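Long-range contact in manganese-dependent ADP-ribose/CDP-alcohol diphosphatase (PDB 2NXF), which probably hydrolyses ADP-ribose and CDP-alcohols such as CDP-choline to a nucleoside monophosphate and a phosphorylated product, using a dinuclear metal centre: residues A139-D151 with S216-L229. Numbering follows the deposited sequence.
Sequences APNFRFVLLDAYD and SDHKQERVLIFSHL. With ZN (zinc ion), chain C.
Over one face of the Phe-144 ring lies Phe-226 CE2, offset toward the rim by CG and CD2, in an edge-to-face pair with ring centroids 5.1 Å and planes 57° apart. The Arg-143 guanidinium is met at its edge: NE donates to Glu-221 OE1 (2.8 Å) and NH2 to Glu-221 OE2 (2.9 Å), both nearly straight and syn. A chi1 of -171° sets Arg-143 CG opposite the backbone N, and a bend at chi3 brings NE and NH2 to the carboxylate. Ser-216 OG also donates to Glu-221 OE1, and Lys-219 NZ adds weak bonds; NH1 of Arg-143 pairs with Glu-135. An alanine in place of Glu-221 removes both oxygens and would probably leave Arg-143 NE and NH2 without these acceptors, and Lys-219 near Arg-143 with less to offset their charges. Along the backbones, strands 142-146 and 222-227 illustrate parallel pairing: N of Arg-143 and Val-145 donates to O of Arg-222 and Leu-224, and their O accepts from N of Leu-224 and Phe-226. Tyr-150 OH, hydrogen-bonded to Phe-197 O, lies at the edge of the His-228 ring beside CD2; His-228, also in polar contact with Leu-58, binds zinc through NE2 (2.2 Å) with Asp-60, Asn-96 and His-265. Helix 203-219 packs on Val-145 and Val-223, Phe-8 of strand 6-11 on Leu-224 and Phe-226, and strands 134-139 and 258-263 flank the pair in the calcineurin-like two-sheet sandwich.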
loop_
_atom_site.group_PDB
_atom_site.type_symbol
_atom_site.label_atom_id
_atom_site.label_comp_id
_atom_site.label_asym_id
_atom_site.label_seq_id
_atom_site.Cartn_x
_atom_site.Cartn_y
_atom_site.Cartn_z
ATOM N N ALA A 139 -11.596 -2.017 -16.374
ATOM C CA ALA A 139 -11.495 -2.209 -17.823
ATOM C C ALA A 139 -11.733 -3.682 -18.123
ATOM O O ALA A 139 -11.466 -4.529 -17.260
ATOM C CB ALA A 139 -10.105 -1.795 -18.310
ATOM N N PRO A 140 -12.201 -4.002 -19.342
ATOM C CA PRO A 140 -12.515 -5.389 -19.678
ATOM C C PRO A 140 -11.326 -6.321 -19.445
ATOM O O PRO A 140 -10.214 -6.009 -19.878
ATOM C CB PRO A 140 -12.851 -5.317 -21.179
ATOM C CG PRO A 140 -13.343 -3.924 -21.377
ATOM C CD PRO A 140 -12.470 -3.095 -20.481
ATOM N N ASN A 141 -11.574 -7.435 -18.747
ATOM C CA ASN A 141 -10.569 -8.486 -18.494
ATOM C C ASN A 141 -9.531 -8.141 -17.419
ATOM O O ASN A 141 -8.543 -8.873 -17.262
ATOM C CB ASN A 141 -9.845 -8.917 -19.791
ATOM C CG ASN A 141 -10.806 -9.295 -20.909
ATOM O OD1 ASN A 141 -10.770 -8.720 -22.004
ATOM N ND2 ASN A 141 -11.665 -10.267 -20.644
ATOM N N PHE A 142 -9.738 -7.028 -16.718
ATOM C CA PHE A 142 -8.853 -6.621 -15.608
ATOM C C PHE A 142 -9.618 -6.385 -14.338
ATOM O O PHE A 142 -10.789 -5.959 -14.370
ATOM C CB PHE A 142 -8.049 -5.364 -15.967
ATOM C CG PHE A 142 -7.068 -5.598 -17.067
ATOM C CD1 PHE A 142 -5.825 -6.145 -16.781
ATOM C CD2 PHE A 142 -7.398 -5.317 -18.396
ATOM C CE1 PHE A 142 -4.915 -6.410 -17.804
ATOM C CE2 PHE A 142 -6.483 -5.564 -19.430
ATOM C CZ PHE A 142 -5.247 -6.111 -19.127
ATOM N N ARG A 143 -8.966 -6.677 -13.216
ATOM C CA ARG A 143 -9.612 -6.494 -11.920
ATOM C C ARG A 143 -8.590 -5.926 -10.954
ATOM O O ARG A 143 -7.443 -6.360 -10.971
ATOM C CB ARG A 143 -10.196 -7.806 -11.399
ATOM C CG ARG A 143 -11.081 -7.553 -10.143
ATOM C CD ARG A 143 -12.079 -8.637 -9.932
ATOM N NE ARG A 143 -12.927 -8.789 -11.105
ATOM C CZ ARG A 143 -14.086 -8.159 -11.287
ATOM N NH1 ARG A 143 -14.571 -7.334 -10.355
ATOM N NH2 ARG A 143 -14.763 -8.364 -12.393
ATOM N N PHE A 144 -9.001 -4.924 -10.170
ATOM C CA PHE A 144 -8.168 -4.348 -9.099
ATOM C C PHE A 144 -8.712 -4.808 -7.767
ATOM O O PHE A 144 -9.935 -4.821 -7.558
ATOM C CB PHE A 144 -8.245 -2.809 -9.103
ATOM C CG PHE A 144 -7.376 -2.130 -10.141
ATOM C CD1 PHE A 144 -6.875 -2.816 -11.235
ATOM C CD2 PHE A 144 -7.095 -0.766 -10.025
ATOM C CE1 PHE A 144 -6.067 -2.138 -12.198
ATOM C CE2 PHE A 144 -6.300 -0.103 -10.971
ATOM C CZ PHE A 144 -5.788 -0.786 -12.040
ATOM N N VAL A 145 -7.809 -5.137 -6.845
ATOM C CA VAL A 145 -8.197 -5.537 -5.498
ATOM C C VAL A 145 -7.343 -4.701 -4.551
ATOM O O VAL A 145 -6.111 -4.687 -4.679
ATOM C CB VAL A 145 -7.919 -7.044 -5.241
ATOM C CG1 VAL A 145 -8.307 -7.434 -3.802
ATOM C CG2 VAL A 145 -8.674 -7.935 -6.261
ATOM N N LEU A 146 -7.978 -3.990 -3.622
ATOM C CA LEU A 146 -7.250 -3.232 -2.609
ATOM C C LEU A 146 -7.453 -3.958 -1.298
ATOM O O LEU A 146 -8.609 -4.235 -0.924
ATOM C CB LEU A 146 -7.802 -1.800 -2.464
ATOM C CG LEU A 146 -7.135 -0.711 -3.318
ATOM C CD1 LEU A 146 -7.565 -0.892 -4.764
ATOM C CD2 LEU A 146 -7.504 0.697 -2.794
ATOM N N LEU A 147 -6.340 -4.262 -0.627
ATOM C CA LEU A 147 -6.368 -5.009 0.630
ATOM C C LEU A 147 -6.087 -4.115 1.823
ATOM O O LEU A 147 -5.504 -3.016 1.671
ATOM C CB LEU A 147 -5.318 -6.127 0.597
ATOM C CG LEU A 147 -5.433 -7.184 -0.513
ATOM C CD1 LEU A 147 -4.325 -8.223 -0.344
ATOM C CD2 LEU A 147 -6.827 -7.818 -0.493
ATOM N N ASP A 148 -6.505 -4.609 2.998
ATOM C CA ASP A 148 -6.381 -3.935 4.278
ATOM C C ASP A 148 -5.320 -4.699 5.109
ATOM O O ASP A 148 -5.630 -5.676 5.810
ATOM C CB ASP A 148 -7.759 -3.982 4.977
ATOM C CG ASP A 148 -7.797 -3.236 6.312
ATOM O OD1 ASP A 148 -6.756 -2.730 6.804
ATOM O OD2 ASP A 148 -8.916 -3.162 6.855
ATOM N N ALA A 149 -4.074 -4.237 5.022
ATOM C CA ALA A 149 -2.969 -4.940 5.667
ATOM C C ALA A 149 -2.905 -4.695 7.188
ATOM O O ALA A 149 -2.037 -5.276 7.862
ATOM C CB ALA A 149 -1.632 -4.537 5.021
ATOM N N TYR A 150 -3.805 -3.853 7.703
ATOM C CA TYR A 150 -3.941 -3.598 9.154
ATOM C C TYR A 150 -5.261 -4.120 9.727
ATOM O O TYR A 150 -5.681 -3.735 10.810
ATOM C CB TYR A 150 -3.705 -2.109 9.489
ATOM C CG TYR A 150 -2.280 -1.747 9.158
ATOM C CD1 TYR A 150 -1.267 -1.848 10.124
ATOM C CD2 TYR A 150 -1.916 -1.412 7.839
ATOM C CE1 TYR A 150 0.055 -1.565 9.807
ATOM C CE2 TYR A 150 -0.598 -1.134 7.512
ATOM C CZ TYR A 150 0.386 -1.229 8.492
ATOM O OH TYR A 150 1.708 -0.954 8.202
ATOM N N ASP A 151 -5.881 -5.024 8.976
ATOM C CA ASP A 151 -7.071 -5.745 9.414
ATOM C C ASP A 151 -6.760 -6.419 10.761
ATOM O O ASP A 151 -7.481 -6.243 11.752
ATOM C CB ASP A 151 -7.385 -6.750 8.297
ATOM C CG ASP A 151 -8.561 -7.644 8.585
ATOM O OD1 ASP A 151 -9.266 -7.498 9.607
ATOM O OD2 ASP A 151 -8.761 -8.528 7.721
ATOM N N SER A 216 -11.934 -14.676 -10.914
ATOM C CA SER A 216 -11.049 -14.105 -11.942
ATOM C C SER A 216 -10.378 -15.160 -12.816
ATOM O O SER A 216 -10.297 -14.987 -14.037
ATOM C CB SER A 216 -10.024 -13.198 -11.293
ATOM O OG SER A 216 -10.669 -12.002 -10.879
ATOM N N ASP A 217 -9.956 -16.276 -12.218
ATOM C CA ASP A 217 -9.394 -17.398 -13.002
ATOM C C ASP A 217 -10.382 -17.826 -14.087
ATOM O O ASP A 217 -10.037 -17.945 -15.264
ATOM C CB ASP A 217 -9.108 -18.634 -12.119
ATOM C CG ASP A 217 -7.973 -18.416 -11.113
ATOM O OD1 ASP A 217 -7.183 -17.452 -11.233
ATOM O OD2 ASP A 217 -7.877 -19.240 -10.176
ATOM N N HIS A 218 -11.621 -18.076 -13.674
ATOM C CA HIS A 218 -12.611 -18.590 -14.606
ATOM C C HIS A 218 -13.091 -17.572 -15.629
ATOM O O HIS A 218 -13.537 -17.949 -16.717
ATOM C CB HIS A 218 -13.757 -19.206 -13.829
ATOM C CG HIS A 218 -13.351 -20.451 -13.111
ATOM N ND1 HIS A 218 -13.019 -21.606 -13.783
ATOM C CD2 HIS A 218 -13.170 -20.711 -11.796
ATOM C CE1 HIS A 218 -12.694 -22.541 -12.907
ATOM N NE2 HIS A 218 -12.771 -22.021 -11.695
ATOM N N LYS A 219 -12.976 -16.296 -15.288
ATOM C CA LYS A 219 -13.298 -15.224 -16.229
ATOM C C LYS A 219 -12.110 -14.813 -17.103
ATOM O O LYS A 219 -12.259 -13.967 -17.994
ATOM C CB LYS A 219 -13.883 -14.020 -15.498
ATOM C CG LYS A 219 -15.189 -14.324 -14.771
ATOM C CD LYS A 219 -15.667 -13.106 -13.972
ATOM C CE LYS A 219 -14.843 -12.853 -12.747
ATOM N NZ LYS A 219 -15.222 -11.565 -12.103
ATOM N N GLN A 220 -10.968 -15.469 -16.896
ATOM C CA GLN A 220 -9.709 -15.140 -17.568
ATOM C C GLN A 220 -9.362 -13.664 -17.426
ATOM O O GLN A 220 -8.916 -13.011 -18.383
ATOM C CB GLN A 220 -9.732 -15.560 -19.035
ATOM C CG GLN A 220 -9.752 -17.058 -19.220
ATOM C CD GLN A 220 -9.882 -17.416 -20.677
ATOM O OE1 GLN A 220 -10.952 -17.269 -21.268
ATOM N NE2 GLN A 220 -8.787 -17.865 -21.276
ATOM N N GLU A 221 -9.586 -13.142 -16.227
ATOM C CA GLU A 221 -9.154 -11.793 -15.886
ATOM C C GLU A 221 -7.709 -11.793 -15.423
ATOM O O GLU A 221 -7.200 -12.819 -14.937
ATOM C CB GLU A 221 -10.044 -11.212 -14.778
ATOM C CG GLU A 221 -11.435 -10.881 -15.255
ATOM C CD GLU A 221 -12.355 -10.464 -14.121
ATOM O OE1 GLU A 221 -11.980 -10.620 -12.932
ATOM O OE2 GLU A 221 -13.468 -9.992 -14.443
ATOM N N ARG A 222 -7.068 -10.631 -15.556
ATOM C CA ARG A 222 -5.754 -10.370 -14.960
ATOM C C ARG A 222 -5.977 -9.476 -13.763
ATOM O O ARG A 222 -6.606 -8.418 -13.877
ATOM C CB ARG A 222 -4.838 -9.641 -15.944
ATOM C CG ARG A 222 -4.727 -10.316 -17.291
ATOM C CD ARG A 222 -3.811 -11.487 -17.226
ATOM N NE ARG A 222 -3.670 -12.150 -18.528
ATOM C CZ ARG A 222 -2.871 -13.189 -18.736
ATOM N NH1 ARG A 222 -2.124 -13.653 -17.737
ATOM N NH2 ARG A 222 -2.810 -13.751 -19.938
ATOM N N VAL A 223 -5.453 -9.896 -12.616
ATOM C CA VAL A 223 -5.753 -9.208 -11.358
ATOM C C VAL A 223 -4.534 -8.491 -10.790
ATOM O O VAL A 223 -3.458 -9.085 -10.657
ATOM C CB VAL A 223 -6.295 -10.179 -10.289
ATOM C CG1 VAL A 223 -6.741 -9.403 -9.030
ATOM C CG2 VAL A 223 -7.470 -10.983 -10.860
ATOM N N LEU A 224 -4.721 -7.221 -10.450
ATOM C CA LEU A 224 -3.693 -6.439 -9.804
ATOM C C LEU A 224 -4.150 -6.224 -8.369
ATOM O O LEU A 224 -5.267 -5.740 -8.135
ATOM C CB LEU A 224 -3.539 -5.071 -10.478
ATOM C CG LEU A 224 -3.050 -5.072 -11.942
ATOM C CD1 LEU A 224 -4.196 -5.337 -12.955
ATOM C CD2 LEU A 224 -2.440 -3.714 -12.225
ATOM N N ILE A 225 -3.255 -6.509 -7.424
ATOM C CA ILE A 225 -3.577 -6.470 -5.999
ATOM C C ILE A 225 -2.710 -5.421 -5.341
ATOM O O ILE A 225 -1.500 -5.364 -5.614
ATOM C CB ILE A 225 -3.339 -7.852 -5.372
ATOM C CG1 ILE A 225 -4.210 -8.898 -6.098
ATOM C CG2 ILE A 225 -3.673 -7.858 -3.856
ATOM C CD1 ILE A 225 -3.821 -10.313 -5.749
ATOM N N PHE A 226 -3.324 -4.597 -4.494
ATOM C CA PHE A 226 -2.640 -3.455 -3.889
ATOM C C PHE A 226 -2.754 -3.583 -2.381
ATOM O O PHE A 226 -3.836 -3.886 -1.864
ATOM C CB PHE A 226 -3.299 -2.143 -4.322
ATOM C CG PHE A 226 -3.264 -1.911 -5.810
ATOM C CD1 PHE A 226 -2.221 -1.218 -6.397
ATOM C CD2 PHE A 226 -4.287 -2.418 -6.634
ATOM C CE1 PHE A 226 -2.201 -1.004 -7.786
ATOM C CE2 PHE A 226 -4.254 -2.207 -8.018
ATOM C CZ PHE A 226 -3.217 -1.503 -8.587
ATOM N N SER A 227 -1.647 -3.364 -1.680
ATOM C CA SER A 227 -1.619 -3.513 -0.219
ATOM C C SER A 227 -0.600 -2.519 0.327
ATOM O O SER A 227 0.407 -2.281 -0.327
ATOM C CB SER A 227 -1.184 -4.945 0.105
ATOM O OG SER A 227 -0.810 -5.105 1.475
ATOM N N HIS A 228 -0.805 -1.955 1.525
ATOM C CA HIS A 228 0.271 -1.076 1.999
ATOM C C HIS A 228 1.533 -1.925 2.201
ATOM O O HIS A 228 2.648 -1.483 1.874
ATOM C CB HIS A 228 -0.068 -0.384 3.319
ATOM C CG HIS A 228 0.974 0.592 3.737
ATOM N ND1 HIS A 228 1.314 1.684 2.961
ATOM C CD2 HIS A 228 1.777 0.625 4.825
ATOM C CE1 HIS A 228 2.274 2.364 3.574
ATOM N NE2 HIS A 228 2.574 1.741 4.703
ATOM N N LEU A 229 1.347 -3.129 2.731
ATOM C CA LEU A 229 2.469 -3.998 3.084
ATOM C C LEU A 229 2.801 -5.024 2.012
ATOM O O LEU A 229 1.902 -5.689 1.462
ATOM C CB LEU A 229 2.162 -4.784 4.380
ATOM C CG LEU A 229 1.955 -3.940 5.647
ATOM C CD1 LEU A 229 1.639 -4.863 6.852
ATOM C CD2 LEU A 229 3.143 -3.068 5.921
HETATM ZN ZN ZN C . 4.115 2.386 6.149
HETATM O O HOH W 1 -12.421 -11.412 -18.553
HETATM O O HOH W 2 -3.342 -2.042 3.150
HETATM O O HOH W 3 6.044 2.913 5.358
#